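Local structure of DBF2 kinase activator protein MOB1 (Saccharomyces cerevisiae, 2HJN) at residues I110-N113 / E114-Y117; T160-E163 / G164-Q167; S204-H207 / F208-A212; E216-P220 / A221-P225. The protein activates the protein kinase DBF2 as its binding partner in the mitotic exit network, allowing the upstream kinase CDC15 to phosphorylate DBF2 in late anaphase. All coordinates share one frame; numbering follows the deposited sequence.

In chain order, contact 1 comes first, at the zinc-side turn leading into strand 115-117; contact 2 follows at the start of helix 165-187, contact 3 within helix 198-214, and contact 4 in the chain between that helix and helix 227-233. The centres of contacts 1 and 2 lie about 32 Å apart, near opposite ends of helix 165-187. Contact 4 joins the set: Pro225 packs on Ala111 and Tyr117 of contact 1, Leu217 meets Ile166 of contact 2, and Leu218 rests on Phe208 and Ala212 of contact 3, whose centre is about 12 Å away. All four belong to the Mob1/phocein fold; contact 4 thereby touches the surroundings of both ends of helix 165-187.

Contact 1. Residues I110-N113 / E114-Y117; sequences IATN and EYEY
Ala111 and Tyr115 meet across a type I beta turn, Thr112 to Tyr115, which reverses the chain as it enters strand 115-117. The backbone bonds come first. Ala111 N donates to Tyr115 O over 3.1 Å, and Ile110 CA offers a CH contact to the same oxygen at 3.3 Å; a single bridge pairs Ile110 with Glu116. The turn itself is closed by a weak bond from Tyr115 N to Thr112 O. Strand 115-117 also pairs antiparallel with strand 4-6.

Among the polar side chains, Thr112 does most. Its OG1 sits between the backbone N and the carbonyl carbon (chi1 75°), a position from which the hydroxyl reaches back to a lone pair of Ala111 O, in the carbonyl plane, at 2.6 Å. Thr112 OG1 in turn accepts a weak bond from Glu114 N, 3.4 Å long.

Apolar contacts cluster around Ala111. Its CB lies at the edge of the Tyr117 ring, 3.8 Å from CE1, and faces Tyr115 CB at 4.3 Å, while Pro225 packs against all three residues. The turn also borders the zinc site: Ile110 O is hydrogen-bonded to ND1 of His183, a zinc ligand, consistent with a second-shell role in orienting that imidazole. Ile110 CG2 lies 4.1 Å from Glu116 CB where the two side chains pass.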
ATOM      1  N   ILE A 110      -1.883  13.764  16.594  1.00 17.98           N
ATOM      2  CA  ILE A 110      -0.879  14.822  16.621  1.00 18.49           C
ATOM      3  C   ILE A 110       0.034  14.834  15.387  1.00 19.21           C
ATOM      4  O   ILE A 110       0.072  13.867  14.630  1.00 18.68           O
ATOM      5  CB  ILE A 110      -0.064  14.805  17.935  1.00 18.12           C
ATOM      6  CG1 ILE A 110       0.747  13.491  18.051  1.00 18.58           C
ATOM      7  CG2 ILE A 110      -1.059  14.937  19.126  1.00 19.66           C
ATOM      8  CD1 ILE A 110       1.640  13.375  19.225  1.00 20.48           C
ATOM      9  N   ALA A 111       0.760  15.945  15.198  1.00 18.56           N
ATOM     10  CA  ALA A 111       1.711  16.083  14.106  1.00 18.77           C
ATOM     11  C   ALA A 111       2.798  16.859  14.764  1.00 19.94           C
ATOM     12  O   ALA A 111       2.773  18.089  14.715  1.00 18.90           O
ATOM     13  CB  ALA A 111       1.081  16.904  12.963  1.00 19.37           C
ATOM     14  N   THR A 112       3.720  16.124  15.390  1.00 21.17           N
ATOM     15  CA  THR A 112       4.561  16.578  16.506  1.00 23.49           C
ATOM     16  C   THR A 112       3.782  17.091  17.710  1.00 24.23           C
ATOM     17  O   THR A 112       2.574  17.293  17.628  1.00 24.32           O
ATOM     18  CB  THR A 112       5.556  17.686  16.120  1.00 22.71           C
ATOM     19  OG1 THR A 112       4.850  18.909  15.977  1.00 23.51           O
ATOM     20  CG2 THR A 112       6.324  17.338  14.788  1.00 25.96           C
ATOM     21  N   ASN A 113       4.484  17.332  18.822  1.00 25.28           N
ATOM     22  CA  ASN A 113       3.805  17.867  20.024  1.00 27.50           C
ATOM     23  C   ASN A 113       3.306  19.335  19.969  1.00 27.55           C
ATOM     24  O   ASN A 113       2.638  19.786  20.908  1.00 29.58           O
ATOM     25  CB  ASN A 113       4.611  17.576  21.291  1.00 28.17           C
ATOM     26  CG  ASN A 113       4.624  16.081  21.648  1.00 30.73           C
ATOM     27  OD1 ASN A 113       3.584  15.422  21.620  1.00 34.71           O
ATOM     28  ND2 ASN A 113       5.797  15.548  21.994  1.00 30.45           N
ATOM     29  N   GLU A 114       3.555  20.053  18.874  1.00 26.36           N
ATOM     30  CA  GLU A 114       3.010  21.412  18.719  1.00 26.67           C
ATOM     31  C   GLU A 114       1.606  21.487  18.107  1.00 25.38           C
ATOM     32  O   GLU A 114       0.978  22.545  18.191  1.00 24.48           O
ATOM     33  CB  GLU A 114       3.955  22.365  17.935  1.00 26.85           C
ATOM     34  CG  GLU A 114       5.494  22.319  18.304  1.00 32.77           C
ATOM     35  CD  GLU A 114       5.832  22.157  19.786  1.00 39.16           C
ATOM     36  OE1 GLU A 114       5.717  23.141  20.549  1.00 44.45           O
ATOM     37  OE2 GLU A 114       6.286  21.056  20.191  1.00 43.87           O
ATOM     38  N   TYR A 115       1.151  20.416  17.445  1.00 22.75           N
ATOM     39  CA  TYR A 115      -0.151  20.416  16.781  1.00 23.10           C
ATOM     40  C   TYR A 115      -0.970  19.206  17.170  1.00 22.02           C
ATOM     41  O   TYR A 115      -0.527  18.085  16.963  1.00 20.06           O
ATOM     42  CB  TYR A 115       0.004  20.405  15.254  1.00 25.01           C
ATOM     43  CG  TYR A 115       0.666  21.650  14.728  1.00 27.73           C
ATOM     44  CD1 TYR A 115       2.045  21.777  14.712  1.00 29.40           C
ATOM     45  CD2 TYR A 115      -0.100  22.720  14.275  1.00 30.56           C
ATOM     46  CE1 TYR A 115       2.661  22.954  14.250  1.00 30.97           C
ATOM     47  CE2 TYR A 115       0.501  23.901  13.828  1.00 30.56           C
ATOM     48  CZ  TYR A 115       1.860  24.006  13.808  1.00 29.66           C
ATOM     49  OH  TYR A 115       2.413  25.185  13.337  1.00 31.46           O
ATOM     50  N   GLU A 116      -2.156  19.447  17.720  1.00 20.41           N
ATOM     51  CA  GLU A 116      -3.149  18.387  17.979  1.00 20.28           C
ATOM     52  C   GLU A 116      -4.417  18.691  17.161  1.00 20.24           C
ATOM     53  O   GLU A 116      -4.881  19.854  17.148  1.00 21.16           O
ATOM     54  CB  GLU A 116      -3.443  18.240  19.491  1.00 19.39           C
ATOM     55  CG  GLU A 116      -4.577  17.261  19.692  1.00 21.82           C
ATOM     56  CD  GLU A 116      -4.847  16.805  21.095  1.00 24.85           C
ATOM     57  OE1 GLU A 116      -4.341  17.421  22.068  1.00 24.30           O
ATOM     58  OE2 GLU A 116      -5.632  15.824  21.206  1.00 26.40           O
ATOM     59  N   TYR A 117      -4.952  17.702  16.445  1.00 19.10           N
ATOM     60  CA  TYR A 117      -6.195  17.891  15.680  1.00 19.66           C
ATOM     61  C   TYR A 117      -7.372  17.196  16.319  1.00 19.40           C
ATOM     62  O   TYR A 117      -7.245  16.081  16.770  1.00 20.94           O
ATOM     63  CB  TYR A 117      -6.047  17.421  14.213  1.00 19.02           C
ATOM     64  CG  TYR A 117      -4.858  18.053  13.534  1.00 17.53           C
ATOM     65  CD1 TYR A 117      -3.719  17.323  13.274  1.00 21.04           C
ATOM     66  CD2 TYR A 117      -4.872  19.410  13.193  1.00 16.23           C
ATOM     67  CE1 TYR A 117      -2.600  17.948  12.643  1.00 19.51           C
ATOM     68  CE2 TYR A 117      -3.816  20.007  12.561  1.00 17.86           C
ATOM     69  CZ  TYR A 117      -2.683  19.292  12.305  1.00 18.37           C
ATOM     70  OH  TYR A 117      -1.615  19.915  11.699  1.00 22.07           O
TER

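Contact 2. Residues T160-E163 / G164-Q167; sequences TFPE and GFIQ
A type II beta turn from Pro162 to Phe165 delivers the chain into helix 165-187, with Gly164 at the N-cap and the rings of Phe161 and Phe165 packed together beside the turn. Phe165 N donates to Pro162 O over 3.2 Å. This bond is bent, 139° at the hydrogen, and the donor stands above the carbonyl plane instead of on a lone pair. Gly164 takes the third position of the turn with a positive phi, where a CB would run into Glu163 O.

The Phe161 and Phe165 rings form a T-shaped (edge-to-face) pair, centroids 4.8 Å apart and planes tilted by 58°. Phe161 supplies the edge: its CD2 stands 3.5 Å above the plane of the Phe165 ring, over the centre, and is 3.7 Å from Phe165 CZ. Phe165 carries CG anti to its own N (chi1 -180°), which swings the ring back from the first helical turn to receive that edge. Pro162 adds its CD, 4.0 Å from Phe165 CD1. A serine in place of Phe165 would probably leave the Phe161 edge without the face it rests on and open a gap next to Pro162.

Phe165 also meets Phe153 edge-to-face, and Phe161 and Phe165 both touch Asn76 near the start of helix 75-97; one residue on, Ile166 packs against that helix and against Leu217 in the loop after helix 198-214.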
ATOM      1  N   THR A 160     -26.324  18.253 -11.259  1.00 36.46           N
ATOM      2  CA  THR A 160     -25.475  19.455 -11.179  1.00 35.60           C
ATOM      3  C   THR A 160     -24.725  19.570  -9.824  1.00 34.07           C
ATOM      4  O   THR A 160     -25.070  18.902  -8.857  1.00 33.51           O
ATOM      5  CB  THR A 160     -26.300  20.740 -11.406  1.00 35.65           C
ATOM      6  OG1 THR A 160     -27.431  20.703 -10.539  1.00 37.46           O
ATOM      7  CG2 THR A 160     -26.774  20.860 -12.884  1.00 36.85           C
ATOM      8  N   PHE A 161     -23.692  20.407  -9.779  1.00 32.37           N
ATOM      9  CA  PHE A 161     -22.974  20.678  -8.536  1.00 30.91           C
ATOM     10  C   PHE A 161     -23.681  21.823  -7.795  1.00 30.73           C
ATOM     11  O   PHE A 161     -24.178  22.767  -8.456  1.00 30.85           O
ATOM     12  CB  PHE A 161     -21.538  21.083  -8.846  1.00 30.10           C
ATOM     13  CG  PHE A 161     -20.713  19.991  -9.441  1.00 29.52           C
ATOM     14  CD1 PHE A 161     -20.681  19.798 -10.827  1.00 29.03           C
ATOM     15  CD2 PHE A 161     -19.917  19.186  -8.625  1.00 28.14           C
ATOM     16  CE1 PHE A 161     -19.908  18.785 -11.398  1.00 27.17           C
ATOM     17  CE2 PHE A 161     -19.123  18.171  -9.178  1.00 27.52           C
ATOM     18  CZ  PHE A 161     -19.123  17.962 -10.557  1.00 28.85           C
ATOM     19  N   PRO A 162     -23.694  21.791  -6.440  1.00 29.87           N
ATOM     20  CA  PRO A 162     -24.369  22.878  -5.704  1.00 29.62           C
ATOM     21  C   PRO A 162     -23.595  24.203  -5.794  1.00 29.16           C
ATOM     22  O   PRO A 162     -22.380  24.211  -6.075  1.00 28.94           O
ATOM     23  CB  PRO A 162     -24.362  22.384  -4.253  1.00 28.75           C
ATOM     24  CG  PRO A 162     -23.125  21.506  -4.178  1.00 29.56           C
ATOM     25  CD  PRO A 162     -23.086  20.800  -5.531  1.00 29.73           C
ATOM     26  N   GLU A 163     -24.266  25.315  -5.520  1.00 28.86           N
ATOM     27  CA  GLU A 163     -23.565  26.588  -5.471  1.00 29.79           C
ATOM     28  C   GLU A 163     -22.640  26.515  -4.292  1.00 28.65           C
ATOM     29  O   GLU A 163     -23.006  25.947  -3.255  1.00 29.38           O
ATOM     30  CB  GLU A 163     -24.532  27.797  -5.342  1.00 30.28           C
ATOM     31  CG  GLU A 163     -25.260  28.135  -6.656  1.00 31.65           C
ATOM     32  CD  GLU A 163     -26.045  29.461  -6.607  1.00 32.55           C
ATOM     33  OE1 GLU A 163     -25.379  30.541  -6.566  1.00 32.99           O
ATOM     34  OE2 GLU A 163     -27.310  29.394  -6.622  1.00 28.81           O
ATOM     35  N   GLY A 164     -21.452  27.098  -4.462  1.00 28.39           N
ATOM     36  CA  GLY A 164     -20.401  27.133  -3.442  1.00 27.82           C
ATOM     37  C   GLY A 164     -19.592  25.835  -3.349  1.00 26.82           C
ATOM     38  O   GLY A 164     -18.805  25.659  -2.420  1.00 26.85           O
ATOM     39  N   PHE A 165     -19.808  24.925  -4.293  1.00 25.24           N
ATOM     40  CA  PHE A 165     -19.148  23.607  -4.282  1.00 23.87           C
ATOM     41  C   PHE A 165     -17.684  23.683  -3.864  1.00 23.79           C
ATOM     42  O   PHE A 165     -17.294  23.003  -2.947  1.00 23.82           O
ATOM     43  CB  PHE A 165     -19.290  22.906  -5.630  1.00 22.90           C
ATOM     44  CG  PHE A 165     -18.634  21.522  -5.695  1.00 22.05           C
ATOM     45  CD1 PHE A 165     -19.166  20.427  -4.978  1.00 19.16           C
ATOM     46  CD2 PHE A 165     -17.529  21.317  -6.507  1.00 19.51           C
ATOM     47  CE1 PHE A 165     -18.577  19.164  -5.052  1.00 19.91           C
ATOM     48  CE2 PHE A 165     -16.933  20.046  -6.595  1.00 20.18           C
ATOM     49  CZ  PHE A 165     -17.452  18.981  -5.880  1.00 18.44           C
ATOM     50  N   ILE A 166     -16.876  24.511  -4.529  1.00 25.15           N
ATOM     51  CA  ILE A 166     -15.433  24.532  -4.239  1.00 25.88           C
ATOM     52  C   ILE A 166     -15.139  24.982  -2.803  1.00 26.01           C
ATOM     53  O   ILE A 166     -14.320  24.400  -2.108  1.00 25.62           O
ATOM     54  CB  ILE A 166     -14.683  25.386  -5.232  1.00 25.54           C
ATOM     55  CG1 ILE A 166     -14.729  24.717  -6.581  1.00 25.32           C
ATOM     56  CG2 ILE A 166     -13.226  25.471  -4.862  1.00 26.04           C
ATOM     57  CD1 ILE A 166     -14.463  25.660  -7.720  1.00 29.30           C
ATOM     58  N   GLN A 167     -15.857  25.996  -2.341  1.00 26.10           N
ATOM     59  CA  GLN A 167     -15.577  26.592  -1.033  1.00 25.50           C
ATOM     60  C   GLN A 167     -16.178  25.813   0.103  1.00 24.39           C
ATOM     61  O   GLN A 167     -15.576  25.709   1.182  1.00 23.54           O
ATOM     62  CB  GLN A 167     -16.136  28.030  -0.982  1.00 27.53           C
ATOM     63  CG  GLN A 167     -15.595  28.962  -2.111  1.00 32.02           C
ATOM     64  CD  GLN A 167     -16.092  28.599  -3.509  1.00 38.74           C
ATOM     65  OE1 GLN A 167     -17.266  28.227  -3.717  1.00 40.89           O
ATOM     66  NE2 GLN A 167     -15.190  28.711  -4.485  1.00 42.70           N
TER

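Contact 3. Residues S204-H207 / F208-A212; sequences SFRH and FCLFA
Cys209 places its sulfur over one face of the Phe205 ring, one helical turn earlier. SG is 3.8 Å from the centroid of the Phe205 ring and only 17° off the ring normal, offset toward CZ. Two torsions create this sulfur-aromatic contact: Phe205 carries CG anti to its N (chi1 -179°), while the Cys209 sulfur lies anti to its carbonyl carbon, beside its own N (chi1 -67°), bringing SG back along the helix. Next to it, Arg206 and Leu210 run side by side, with the aliphatic CG of Arg206 3.8 Å from Leu210 CD1.

Beneath the side chains, successive i to i+4 bonds fix this spacing. Cys209 N donates to Phe205 O at 3.0 Å and Leu210 N to Arg206 O at 2.9 Å, and the neighbouring pairs, Phe208 to Ser204 and Phe211 to His207, do likewise.

Further out, Ser204 OG is hydrogen-bonded to Tyr181 OH and Gln89 OE1, and His207 NE2 to Ala66 O. Helix 198-214 has neighbours on several sides: helix 227-233 covers Phe205 and Cys209 through Val230, helix 165-187 meets Phe208 through Leu177, Phe178 and Tyr181, and helix 75-97 stacks His82 on the Phe211 ring.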
ATOM      1  N   SER A 204       2.756  11.600  -4.077  1.00 14.84           N
ATOM      2  CA  SER A 204       1.325  11.928  -3.716  1.00 15.18           C
ATOM      3  C   SER A 204       1.180  13.279  -3.044  1.00 15.33           C
ATOM      4  O   SER A 204       0.353  14.108  -3.417  1.00 12.69           O
ATOM      5  CB  SER A 204       0.786  10.820  -2.773  1.00 16.59           C
ATOM      6  OG  SER A 204      -0.580  11.020  -2.317  1.00 19.54           O
ATOM      7  N   PHE A 205       1.986  13.484  -1.997  1.00 15.19           N
ATOM      8  CA  PHE A 205       1.939  14.731  -1.246  1.00 16.53           C
ATOM      9  C   PHE A 205       2.301  15.971  -2.114  1.00 17.21           C
ATOM     10  O   PHE A 205       1.665  17.036  -1.974  1.00 16.89           O
ATOM     11  CB  PHE A 205       2.882  14.596  -0.051  1.00 16.40           C
ATOM     12  CG  PHE A 205       2.925  15.807   0.857  1.00 16.67           C
ATOM     13  CD1 PHE A 205       1.873  16.081   1.710  1.00 21.78           C
ATOM     14  CD2 PHE A 205       4.045  16.644   0.871  1.00 17.82           C
ATOM     15  CE1 PHE A 205       1.897  17.199   2.555  1.00 21.97           C
ATOM     16  CE2 PHE A 205       4.116  17.784   1.725  1.00 19.34           C
ATOM     17  CZ  PHE A 205       3.048  18.062   2.558  1.00 22.55           C
ATOM     18  N   ARG A 206       3.334  15.823  -2.948  1.00 16.91           N
ATOM     19  CA  ARG A 206       3.746  16.866  -3.869  1.00 18.59           C
ATOM     20  C   ARG A 206       2.581  17.230  -4.812  1.00 17.74           C
ATOM     21  O   ARG A 206       2.310  18.404  -5.026  1.00 18.74           O
ATOM     22  CB  ARG A 206       4.969  16.398  -4.703  1.00 18.46           C
ATOM     23  CG  ARG A 206       5.368  17.333  -5.918  1.00 20.05           C
ATOM     24  CD  ARG A 206       6.632  16.826  -6.727  1.00 21.99           C
ATOM     25  NE  ARG A 206       6.328  15.769  -7.718  1.00 33.57           N
ATOM     26  CZ  ARG A 206       6.917  14.560  -7.754  1.00 36.48           C
ATOM     27  NH1 ARG A 206       7.842  14.236  -6.842  1.00 37.07           N
ATOM     28  NH2 ARG A 206       6.589  13.670  -8.696  1.00 34.36           N
ATOM     29  N   HIS A 207       1.943  16.223  -5.407  1.00 17.55           N
ATOM     30  CA  HIS A 207       0.816  16.422  -6.337  1.00 18.06           C
ATOM     31  C   HIS A 207      -0.397  17.050  -5.596  1.00 18.16           C
ATOM     32  O   HIS A 207      -1.087  17.946  -6.143  1.00 18.31           O
ATOM     33  CB  HIS A 207       0.503  15.091  -7.059  1.00 17.75           C
ATOM     34  CG  HIS A 207      -0.580  15.192  -8.106  1.00 21.88           C
ATOM     35  ND1 HIS A 207      -1.553  14.223  -8.269  1.00 23.26           N
ATOM     36  CD2 HIS A 207      -0.857  16.151  -9.026  1.00 24.72           C
ATOM     37  CE1 HIS A 207      -2.369  14.573  -9.247  1.00 24.74           C
ATOM     38  NE2 HIS A 207      -1.975  15.742  -9.720  1.00 23.93           N
ATOM     39  N   PHE A 208      -0.626  16.622  -4.344  1.00 17.63           N
ATOM     40  CA  PHE A 208      -1.700  17.185  -3.488  1.00 17.98           C
ATOM     41  C   PHE A 208      -1.475  18.704  -3.292  1.00 18.29           C
ATOM     42  O   PHE A 208      -2.381  19.502  -3.506  1.00 18.13           O
ATOM     43  CB  PHE A 208      -1.728  16.427  -2.137  1.00 17.99           C
ATOM     44  CG  PHE A 208      -2.833  16.857  -1.183  1.00 18.76           C
ATOM     45  CD1 PHE A 208      -4.019  16.130  -1.098  1.00 18.84           C
ATOM     46  CD2 PHE A 208      -2.656  17.945  -0.320  1.00 22.34           C
ATOM     47  CE1 PHE A 208      -5.073  16.505  -0.177  1.00 20.37           C
ATOM     48  CE2 PHE A 208      -3.665  18.333   0.610  1.00 21.53           C
ATOM     49  CZ  PHE A 208      -4.879  17.598   0.693  1.00 21.61           C
ATOM     50  N   CYS A 209      -0.239  19.082  -2.927  1.00 18.48           N
ATOM     51  CA  CYS A 209       0.140  20.464  -2.652  1.00 20.16           C
ATOM     52  C   CYS A 209       0.179  21.348  -3.899  1.00 21.18           C
ATOM     53  O   CYS A 209      -0.192  22.504  -3.814  1.00 23.49           O
ATOM     54  CB  CYS A 209       1.488  20.538  -1.920  1.00 19.75           C
ATOM     55  SG  CYS A 209       1.428  19.846  -0.225  1.00 21.06           S
ATOM     56  N   LEU A 210       0.668  20.836  -5.024  1.00 21.60           N
ATOM     57  CA  LEU A 210       0.633  21.594  -6.278  1.00 22.34           C
ATOM     58  C   LEU A 210      -0.787  21.863  -6.766  1.00 22.41           C
ATOM     59  O   LEU A 210      -1.091  22.967  -7.250  1.00 21.69           O
ATOM     60  CB  LEU A 210       1.439  20.883  -7.380  1.00 23.00           C
ATOM     61  CG  LEU A 210       2.939  20.873  -7.146  1.00 25.10           C
ATOM     62  CD1 LEU A 210       3.607  19.842  -8.080  1.00 27.61           C
ATOM     63  CD2 LEU A 210       3.475  22.303  -7.377  1.00 29.24           C
ATOM     64  N   PHE A 211      -1.654  20.860  -6.604  1.00 22.18           N
ATOM     65  CA  PHE A 211      -3.060  20.947  -7.015  1.00 23.74           C
ATOM     66  C   PHE A 211      -3.797  22.019  -6.195  1.00 24.42           C
ATOM     67  O   PHE A 211      -4.459  22.901  -6.758  1.00 24.74           O
ATOM     68  CB  PHE A 211      -3.730  19.573  -6.925  1.00 23.04           C
ATOM     69  CG  PHE A 211      -5.024  19.488  -7.663  1.00 24.64           C
ATOM     70  CD1 PHE A 211      -5.060  19.024  -8.972  1.00 24.16           C
ATOM     71  CD2 PHE A 211      -6.208  19.854  -7.048  1.00 23.74           C
ATOM     72  CE1 PHE A 211      -6.229  18.967  -9.668  1.00 22.65           C
ATOM     73  CE2 PHE A 211      -7.403  19.799  -7.753  1.00 26.56           C
ATOM     74  CZ  PHE A 211      -7.402  19.352  -9.061  1.00 24.88           C
ATOM     75  N   ALA A 212      -3.625  21.989  -4.872  1.00 24.91           N
ATOM     76  CA  ALA A 212      -4.139  23.023  -4.000  1.00 26.28           C
ATOM     77  C   ALA A 212      -3.626  24.438  -4.317  1.00 27.81           C
ATOM     78  O   ALA A 212      -4.380  25.407  -4.190  1.00 28.83           O
ATOM     79  CB  ALA A 212      -3.852  22.676  -2.555  1.00 26.19           C
TER

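Contact 4. Residues E216-P220 / A221-P225; sequences ELLRP and ADFGP
Asp222 has CG anti to its carbonyl carbon (chi1 -62°), turning the carboxylate back onto the backbone of Arg219, while Phe223, with CG placed likewise, carries its ring beneath the same residue. The two segments meet where a 3-10 turn starts. Arg219 N donates to Asp222 OD2 at 2.9 Å, nearly straight at 168°, on the anti side of the carboxylate. In return Asp222 N bonds to Arg219 O over 2.7 Å, and Phe223 N follows with a bond to Pro220 O.

The Phe223 ring has Arg219 O over the centre of one face, and its CE2 touches Leu218 CD1 at 3.7 Å; Phe178 of helix 165-187 meets the ring as well. A glycine at Phe223 would probably leave Leu218 CD1 without its aromatic partner and open a gap below the turn.

The guanidinium of Arg219 makes no salt bridge with Asp222, since NE stays 5.0 Å from Asp222 OD2; its NH1 instead lies near Ala221 CB. An ordered water donates to Asp222 OD2 at 3.2 Å and, weakly, to Leu217 O. Gripped by amide and water, with Arg219 and Arg175 nearby, the carboxylate is likely to remain ionised.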
ATOM      1  N   GLU A 216      -5.811  27.758  -5.482  1.00 30.69           N
ATOM      2  CA  GLU A 216      -5.841  28.417  -4.164  1.00 31.96           C
ATOM      3  C   GLU A 216      -6.739  27.784  -3.088  1.00 31.20           C
ATOM      4  O   GLU A 216      -7.341  28.480  -2.281  1.00 31.38           O
ATOM      5  CB  GLU A 216      -5.977  29.976  -4.199  1.00 31.79           C
ATOM      6  CG  GLU A 216      -6.084  30.710  -5.509  1.00 34.34           C
ATOM      7  CD  GLU A 216      -6.480  32.209  -5.304  1.00 35.55           C
ATOM      8  OE1 GLU A 216      -5.616  33.024  -4.883  1.00 38.61           O
ATOM      9  OE2 GLU A 216      -7.668  32.559  -5.542  1.00 40.33           O
ATOM     10  N   LEU A 217      -6.783  26.454  -3.057  1.00 30.46           N
ATOM     11  CA  LEU A 217      -7.604  25.714  -2.115  1.00 29.08           C
ATOM     12  C   LEU A 217      -6.984  25.711  -0.701  1.00 29.66           C
ATOM     13  O   LEU A 217      -7.692  25.743   0.314  1.00 29.03           O
ATOM     14  CB  LEU A 217      -7.828  24.274  -2.643  1.00 29.01           C
ATOM     15  CG  LEU A 217      -8.347  24.187  -4.099  1.00 27.31           C
ATOM     16  CD1 LEU A 217      -8.273  22.786  -4.710  1.00 26.62           C
ATOM     17  CD2 LEU A 217      -9.723  24.745  -4.234  1.00 26.18           C
ATOM     18  N   LEU A 218      -5.659  25.678  -0.646  1.00 30.02           N
ATOM     19  CA  LEU A 218      -4.926  25.649   0.618  1.00 31.19           C
ATOM     20  C   LEU A 218      -3.918  26.748   0.643  1.00 32.45           C
ATOM     21  O   LEU A 218      -3.280  27.063  -0.373  1.00 33.08           O
ATOM     22  CB  LEU A 218      -4.171  24.327   0.816  1.00 29.91           C
ATOM     23  CG  LEU A 218      -4.968  23.068   1.121  1.00 30.03           C
ATOM     24  CD1 LEU A 218      -3.958  22.001   1.530  1.00 28.45           C
ATOM     25  CD2 LEU A 218      -6.011  23.268   2.245  1.00 26.85           C
ATOM     26  N   ARG A 219      -3.770  27.303   1.832  1.00 33.48           N
ATOM     27  CA  ARG A 219      -2.897  28.416   2.050  1.00 34.99           C
ATOM     28  C   ARG A 219      -1.814  27.951   3.011  1.00 34.97           C
ATOM     29  O   ARG A 219      -2.021  26.972   3.747  1.00 34.02           O
ATOM     30  CB  ARG A 219      -3.697  29.596   2.611  1.00 35.47           C
ATOM     31  CG  ARG A 219      -4.394  29.301   3.937  1.00 38.45           C
ATOM     32  CD  ARG A 219      -5.684  30.113   4.073  1.00 44.67           C
ATOM     33  NE  ARG A 219      -5.385  31.545   4.142  1.00 49.96           N
ATOM     34  CZ  ARG A 219      -5.072  32.199   5.259  1.00 51.37           C
ATOM     35  NH1 ARG A 219      -5.031  31.557   6.431  1.00 51.68           N
ATOM     36  NH2 ARG A 219      -4.808  33.503   5.196  1.00 52.75           N
ATOM     37  N   PRO A 220      -0.649  28.627   2.978  1.00 34.81           N
ATOM     38  CA  PRO A 220       0.523  28.323   3.800  1.00 34.83           C
ATOM     39  C   PRO A 220       0.232  27.942   5.263  1.00 35.06           C
ATOM     40  O   PRO A 220       0.754  26.929   5.744  1.00 36.13           O
ATOM     41  CB  PRO A 220       1.380  29.600   3.662  1.00 34.91           C
ATOM     42  CG  PRO A 220       1.111  30.010   2.267  1.00 33.51           C
ATOM     43  CD  PRO A 220      -0.379  29.763   2.064  1.00 35.23           C
ATOM     44  N   ALA A 221      -0.621  28.704   5.939  1.00 34.89           N
ATOM     45  CA  ALA A 221      -1.168  28.317   7.272  1.00 34.46           C
ATOM     46  C   ALA A 221      -1.881  26.935   7.397  1.00 34.44           C
ATOM     47  O   ALA A 221      -1.902  26.349   8.484  1.00 35.18           O
ATOM     48  CB  ALA A 221      -2.127  29.410   7.772  1.00 34.68           C
ATOM     49  N   ASP A 222      -2.518  26.454   6.326  1.00 33.06           N
ATOM     50  CA  ASP A 222      -3.174  25.126   6.353  1.00 32.25           C
ATOM     51  C   ASP A 222      -2.199  23.962   6.431  1.00 30.97           C
ATOM     52  O   ASP A 222      -2.589  22.844   6.799  1.00 31.09           O
ATOM     53  CB  ASP A 222      -4.093  24.938   5.157  1.00 31.27           C
ATOM     54  CG  ASP A 222      -5.237  25.949   5.136  1.00 33.67           C
ATOM     55  OD1 ASP A 222      -5.909  26.093   6.185  1.00 33.67           O
ATOM     56  OD2 ASP A 222      -5.460  26.576   4.070  1.00 34.25           O
ATOM     57  N   PHE A 223      -0.940  24.236   6.111  1.00 30.13           N
ATOM     58  CA  PHE A 223       0.137  23.246   6.161  1.00 29.42           C
ATOM     59  C   PHE A 223       0.776  22.949   7.525  1.00 28.57           C
ATOM     60  O   PHE A 223       1.551  22.015   7.629  1.00 28.17           O
ATOM     61  CB  PHE A 223       1.265  23.641   5.210  1.00 30.36           C
ATOM     62  CG  PHE A 223       0.826  23.897   3.807  1.00 31.93           C
ATOM     63  CD1 PHE A 223       1.411  24.927   3.072  1.00 33.63           C
ATOM     64  CD2 PHE A 223      -0.151  23.115   3.206  1.00 33.16           C
ATOM     65  CE1 PHE A 223       1.023  25.168   1.766  1.00 33.20           C
ATOM     66  CE2 PHE A 223      -0.551  23.362   1.879  1.00 33.52           C
ATOM     67  CZ  PHE A 223       0.040  24.387   1.171  1.00 33.29           C
ATOM     68  N   GLY A 224       0.462  23.751   8.533  1.00 28.38           N
ATOM     69  CA  GLY A 224       0.918  23.580   9.931  1.00 28.06           C
ATOM     70  C   GLY A 224       2.393  23.251  10.066  1.00 27.63           C
ATOM     71  O   GLY A 224       3.248  24.036   9.657  1.00 28.26           O
ATOM     72  N   PRO A 225       2.707  22.039  10.578  1.00 27.46           N
ATOM     73  CA  PRO A 225       4.103  21.659  10.775  1.00 27.03           C
ATOM     74  C   PRO A 225       4.831  21.275   9.481  1.00 26.62           C
ATOM     75  O   PRO A 225       6.074  21.217   9.488  1.00 27.12           O
ATOM     76  CB  PRO A 225       3.996  20.436  11.712  1.00 27.03           C
ATOM     77  CG  PRO A 225       2.701  19.791  11.265  1.00 26.87           C
ATOM     78  CD  PRO A 225       1.781  20.966  11.004  1.00 27.30           C
TER
HETATM   79  O   HOH W   1      -8.583  26.149   3.592  1.00 42.44           O